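Local coordinates for protein prephenate dehydratase:Amino acid-binding ACT (Brucella abortus, PDB 6VH5) that probably catalyses the decarboxylating dehydration of prephenate to phenylpyruvate in phenylalanine biosynthesis, and binds phenylalanine in its ACT domain, at residues Leu278-Leu281 with Arg282-Lys286; Glu270-Ser273 with Val274-Leu278. All coordinates share one frame; numbering follows the deposited sequence.

Interaction 1 of 2, residues Leu278-Leu281 with Arg282-Lys286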
loop_
_atom_site.group_PDB
_atom_site.type_symbol
_atom_site.label_atom_id
_atom_site.label_comp_id
_atom_site.label_asym_id
_atom_site.label_seq_id
_atom_site.Cartn_x
_atom_site.Cartn_y
_atom_site.Cartn_z
ATOM N N LEU A 278 -16.598 -17.810 15.111
ATOM C CA LEU A 278 -16.985 -16.406 15.246
ATOM C C LEU A 278 -17.572 -16.132 16.627
ATOM O O LEU A 278 -17.361 -15.053 17.196
ATOM C CB LEU A 278 -17.968 -16.010 14.137
ATOM C CG LEU A 278 -17.356 -15.883 12.732
ATOM C CD1 LEU A 278 -18.404 -15.564 11.643
ATOM C CD2 LEU A 278 -16.269 -14.816 12.751
ATOM N N GLU A 279 -18.300 -17.104 17.189
ATOM C CA GLU A 279 -18.851 -16.925 18.528
ATOM C C GLU A 279 -17.744 -16.805 19.560
ATOM O O GLU A 279 -17.823 -15.987 20.484
ATOM C CB GLU A 279 -19.771 -18.092 18.886
ATOM C CG GLU A 279 -20.372 -17.965 20.271
ATOM C CD GLU A 279 -21.307 -19.113 20.628
ATOM O OE1 GLU A 279 -21.240 -20.181 19.978
ATOM O OE2 GLU A 279 -22.141 -18.927 21.541
ATOM N N GLU A 280 -16.704 -17.621 19.421
ATOM C CA GLU A 280 -15.555 -17.502 20.303
ATOM C C GLU A 280 -14.824 -16.191 20.055
ATOM O O GLU A 280 -14.344 -15.551 20.996
ATOM C CB GLU A 280 -14.636 -18.703 20.101
ATOM C CG GLU A 280 -13.523 -18.835 21.105
ATOM C CD GLU A 280 -12.933 -20.233 21.090
ATOM O OE1 GLU A 280 -13.716 -21.195 20.894
ATOM O OE2 GLU A 280 -11.702 -20.367 21.270
ATOM N N LEU A 281 -14.747 -15.769 18.791
ATOM C CA LEU A 281 -14.119 -14.493 18.474
ATOM C C LEU A 281 -14.860 -13.343 19.157
ATOM O O LEU A 281 -14.234 -12.410 19.677
ATOM C CB LEU A 281 -14.099 -14.298 16.962
ATOM C CG LEU A 281 -13.533 -12.976 16.443
ATOM C CD1 LEU A 281 -12.020 -13.027 16.486
ATOM C CD2 LEU A 281 -14.047 -12.626 15.038
ATOM N N ARG A 282 -16.193 -13.425 19.223
ATOM C CA ARG A 282 -16.976 -12.352 19.829
ATOM C C ARG A 282 -16.743 -12.237 21.330
ATOM O O ARG A 282 -16.893 -11.148 21.892
ATOM C CB ARG A 282 -18.468 -12.558 19.557
ATOM C CG ARG A 282 -18.935 -12.025 18.217
ATOM C CD ARG A 282 -20.391 -12.369 17.957
ATOM N NE ARG A 282 -20.561 -13.228 16.784
ATOM C CZ ARG A 282 -20.708 -12.774 15.542
ATOM N NH1 ARG A 282 -20.864 -13.616 14.526
ATOM N NH2 ARG A 282 -20.697 -11.470 15.311
ATOM N N PHE A 283 -16.401 -13.335 22.007
ATOM C CA PHE A 283 -16.135 -13.225 23.440
ATOM C C PHE A 283 -14.832 -12.487 23.689
ATOM O O PHE A 283 -14.681 -11.804 24.707
ATOM C CB PHE A 283 -16.083 -14.615 24.091
ATOM C CG PHE A 283 -15.786 -14.589 25.579
ATOM C CD1 PHE A 283 -16.781 -14.263 26.490
ATOM C CD2 PHE A 283 -14.527 -14.890 26.064
ATOM C CE1 PHE A 283 -16.531 -14.245 27.855
ATOM C CE2 PHE A 283 -14.263 -14.861 27.429
ATOM C CZ PHE A 283 -15.272 -14.537 28.324
ATOM N N PHE A 284 -13.892 -12.610 22.764
ATOM C CA PHE A 284 -12.537 -12.121 22.932
ATOM C C PHE A 284 -12.262 -10.829 22.169
ATOM O O PHE A 284 -11.107 -10.395 22.114
ATOM C CB PHE A 284 -11.553 -13.213 22.504
ATOM C CG PHE A 284 -11.481 -14.392 23.461
ATOM C CD1 PHE A 284 -10.993 -14.238 24.753
ATOM C CD2 PHE A 284 -11.903 -15.657 23.059
ATOM C CE1 PHE A 284 -10.920 -15.325 25.626
ATOM C CE2 PHE A 284 -11.832 -16.745 23.917
ATOM C CZ PHE A 284 -11.338 -16.579 25.208
ATOM N N THR A 285 -13.273 -10.226 21.539
ATOM C CA THR A 285 -13.049 -9.004 20.780
ATOM C C THR A 285 -14.182 -8.014 20.998
ATOM O O THR A 285 -15.217 -8.316 21.604
ATOM C CB THR A 285 -12.928 -9.257 19.271
ATOM O OG1 THR A 285 -14.160 -9.803 18.786
ATOM C CG2 THR A 285 -11.796 -10.222 18.970
ATOM N N LYS A 286 -13.964 -6.815 20.475
ATOM C CA LYS A 286 -14.996 -5.804 20.352
ATOM C C LYS A 286 -15.185 -5.479 18.875
ATOM O O LYS A 286 -14.303 -5.717 18.039
ATOM C CB LYS A 286 -14.638 -4.547 21.149
#
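Arg282 folds back along the last turn of its helix onto Leu278. Its backbone N donates to Leu278 O at 2.9 Å, the one backbone bond between the two segments that is not weak. With CG anti to the carbonyl carbon (chi1 -84°), the side chain starts out beside its own N; CG lies 3.6 Å from Leu278 O. A bend at chi3 then carries the guanidinium alongside the leucine, where NH1 comes to 3.8 Å from Leu278 CB, a van der Waals contact of the guanidinium on the leucine methylene. Leu281 meets the residues that leave the helix. Its carbonyl O takes the Thr285 hydroxyl, OG1 being 2.8 Å away and standing above the carbonyl plane, and it also accepts a weak bond from Phe284 N. Thr285 OG1 can turn back to this oxygen because chi1, 62°, puts it between backbone N and carbonyl carbon. Beside that bond Leu281 CD1 meets Thr285 CG2 at 3.8 Å, so one residue pair is joined by both a polar and a nonpolar touch. On the more open flank Glu280 runs beside Phe284, its CG 3.9 Å from CE2 at the ring edge, and Phe283 CD2 sits over the centre of that same ring. Phe284 is where the backbone leaves helical angles, and the bonds offered by Phe283 N and Phe284 N are weak. Inward, Leu278 packs on Phe237 and Leu281 on Ala233 of helix 229-240; Leu281 also reaches Phe219 of strand 215-224 and Val288 of strand 286-295, the strand into which the chain passes directly.

Interaction 2 of 2, residues Glu270-Ser273 with Val274-Leu278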
loop_
_atom_site.group_PDB
_atom_site.type_symbol
_atom_site.label_atom_id
_atom_site.label_comp_id
_atom_site.label_asym_id
_atom_site.label_seq_id
_atom_site.Cartn_x
_atom_site.Cartn_y
_atom_site.Cartn_z
ATOM N N GLU A 270 -22.957 -19.303 8.237
ATOM C CA GLU A 270 -23.965 -20.272 8.640
ATOM C C GLU A 270 -23.423 -21.692 8.807
ATOM O O GLU A 270 -24.132 -22.547 9.352
ATOM C CB GLU A 270 -25.117 -20.243 7.633
ATOM C CG GLU A 270 -26.176 -19.210 8.011
ATOM C CD GLU A 270 -26.865 -18.584 6.819
ATOM O OE1 GLU A 270 -27.154 -19.303 5.839
ATOM O OE2 GLU A 270 -27.097 -17.358 6.862
ATOM N N GLU A 271 -22.200 -21.974 8.367
ATOM C CA GLU A 271 -21.604 -23.269 8.673
ATOM C C GLU A 271 -21.329 -23.357 10.163
ATOM O O GLU A 271 -20.816 -22.411 10.766
ATOM C CB GLU A 271 -20.304 -23.486 7.894
ATOM C CG GLU A 271 -20.505 -23.857 6.431
ATOM C CD GLU A 271 -19.207 -23.858 5.636
ATOM O OE1 GLU A 271 -18.425 -24.830 5.759
ATOM O OE2 GLU A 271 -18.969 -22.880 4.900
ATOM N N ARG A 272 -21.618 -24.526 10.742
ATOM C CA ARG A 272 -21.496 -24.677 12.188
ATOM C C ARG A 272 -20.095 -24.323 12.663
ATOM O O ARG A 272 -19.932 -23.602 13.656
ATOM C CB ARG A 272 -21.843 -26.104 12.598
ATOM C CG ARG A 272 -21.929 -26.279 14.094
ATOM C CD ARG A 272 -22.807 -25.191 14.698
ATOM N NE ARG A 272 -23.140 -25.443 16.098
ATOM C CZ ARG A 272 -23.617 -24.515 16.926
ATOM N NH1 ARG A 272 -23.800 -23.272 16.488
ATOM N NH2 ARG A 272 -23.897 -24.820 18.189
ATOM N N SER A 273 -19.074 -24.806 11.947
ATOM C CA SER A 273 -17.697 -24.569 12.361
ATOM C C SER A 273 -17.369 -23.084 12.386
ATOM O O SER A 273 -16.788 -22.587 13.360
ATOM C CB SER A 273 -16.750 -25.328 11.441
ATOM O OG SER A 273 -16.724 -26.702 11.807
ATOM N N VAL A 274 -17.785 -22.346 11.353
ATOM C CA VAL A 274 -17.533 -20.913 11.328
ATOM C C VAL A 274 -18.365 -20.213 12.389
ATOM O O VAL A 274 -17.882 -19.319 13.097
ATOM C CB VAL A 274 -17.813 -20.359 9.918
ATOM C CG1 VAL A 274 -17.545 -18.864 9.873
ATOM C CG2 VAL A 274 -16.950 -21.096 8.885
ATOM N N GLN A 275 -19.618 -20.634 12.538
ATOM C CA GLN A 275 -20.485 -20.081 13.571
ATOM C C GLN A 275 -19.828 -20.175 14.945
ATOM O O GLN A 275 -19.841 -19.208 15.717
ATOM C CB GLN A 275 -21.818 -20.825 13.548
ATOM C CG GLN A 275 -22.984 -20.126 14.164
ATOM C CD GLN A 275 -24.240 -20.987 14.121
ATOM O OE1 GLN A 275 -24.841 -21.273 15.154
ATOM N NE2 GLN A 275 -24.617 -21.433 12.929
ATOM N N LEU A 276 -19.214 -21.320 15.253
ATOM C CA LEU A 276 -18.579 -21.491 16.556
ATOM C C LEU A 276 -17.340 -20.612 16.691
ATOM O O LEU A 276 -17.180 -19.898 17.689
ATOM C CB LEU A 276 -18.209 -22.956 16.758
ATOM C CG LEU A 276 -19.310 -23.968 17.024
ATOM C CD1 LEU A 276 -18.734 -25.368 17.001
ATOM C CD2 LEU A 276 -19.921 -23.683 18.367
ATOM N N ALA A 277 -16.476 -20.613 15.665
ATOM C CA ALA A 277 -15.277 -19.782 15.695
ATOM C C ALA A 277 -15.628 -18.311 15.882
ATOM O O ALA A 277 -15.060 -17.633 16.747
ATOM C CB ALA A 277 -14.481 -19.970 14.399
ATOM N N LEU A 278 -16.598 -17.810 15.111
ATOM C CA LEU A 278 -16.985 -16.406 15.246
ATOM C C LEU A 278 -17.572 -16.132 16.627
ATOM O O LEU A 278 -17.361 -15.053 17.196
ATOM C CB LEU A 278 -17.968 -16.010 14.137
ATOM C CG LEU A 278 -17.356 -15.883 12.732
ATOM C CD1 LEU A 278 -18.404 -15.564 11.643
ATOM C CD2 LEU A 278 -16.269 -14.816 12.751
#
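Glu271 O receives Gln275 N at 2.8 Å, opening the first turn of helix 272-283 from its N-cap residue. The same turn continues with Leu276 N to Arg272 O at 2.9 Å and Ala277 N to Ser273 O at 3.1 Å, a regular run of i to i+4 bonds. Its close-packed side belongs to Val274 and Ala277, both buried. Val274 turns CG2 back to within 4.2 Å of Glu271 CB, and Ala277 lies against Phe237 of helix 229-240 and against Val242. The polar end of Glu271 serves the entry loop instead: OE2 bonds to His268 N, while the side chain rests on Pro209. This is the second helix of the beta-alpha-beta-beta-alpha-beta ACT fold, entered from strand 258-266 and leading on to strand 286-295, with both helices on one face of the four-stranded antiparallel sheet. The outer side is looser and built from long side chains. Arg272 starts with CG anti to the backbone N (chi1 -172°), then bends at chi2 (49°), which brings its guanidinium over toward the following turn. Leu276 CD2 lies over the centre of one guanidinium face, 4.1 Å from Arg272 CZ. Gln275 comes instead at the guanidinium edge, its amide turned 68° from that plane; OE1 comes very close to NH1, a doubtful short approach whose direction does not suit a hydrogen bond. Glu270, just ahead of the helix, has its polar partner outside the turn: OE1 forms a salt bridge with Arg208.

Interactions 1 and 2 are the two ends of helix 272-283, meeting at Leu278, with centres 12 Å apart. Each has a buried stripe facing helix 229-240, where Phe237 receives both Ala277 and Leu278, and an outer side of long or aromatic residues. The backbone chemistry differs with position: residues 270-278 begin the helix with full-strength i to i+4 bonds, whereas residues 278-286 end it with mostly weak ones and a threonine hydroxyl in support. Arginine contacts differ too, a guanidinium face under a leucine methyl in interaction 2, a guanidinium nitrogen beside a leucine CB in interaction 1. At the C-terminal end side chains also reach strands 215-224 and 286-295.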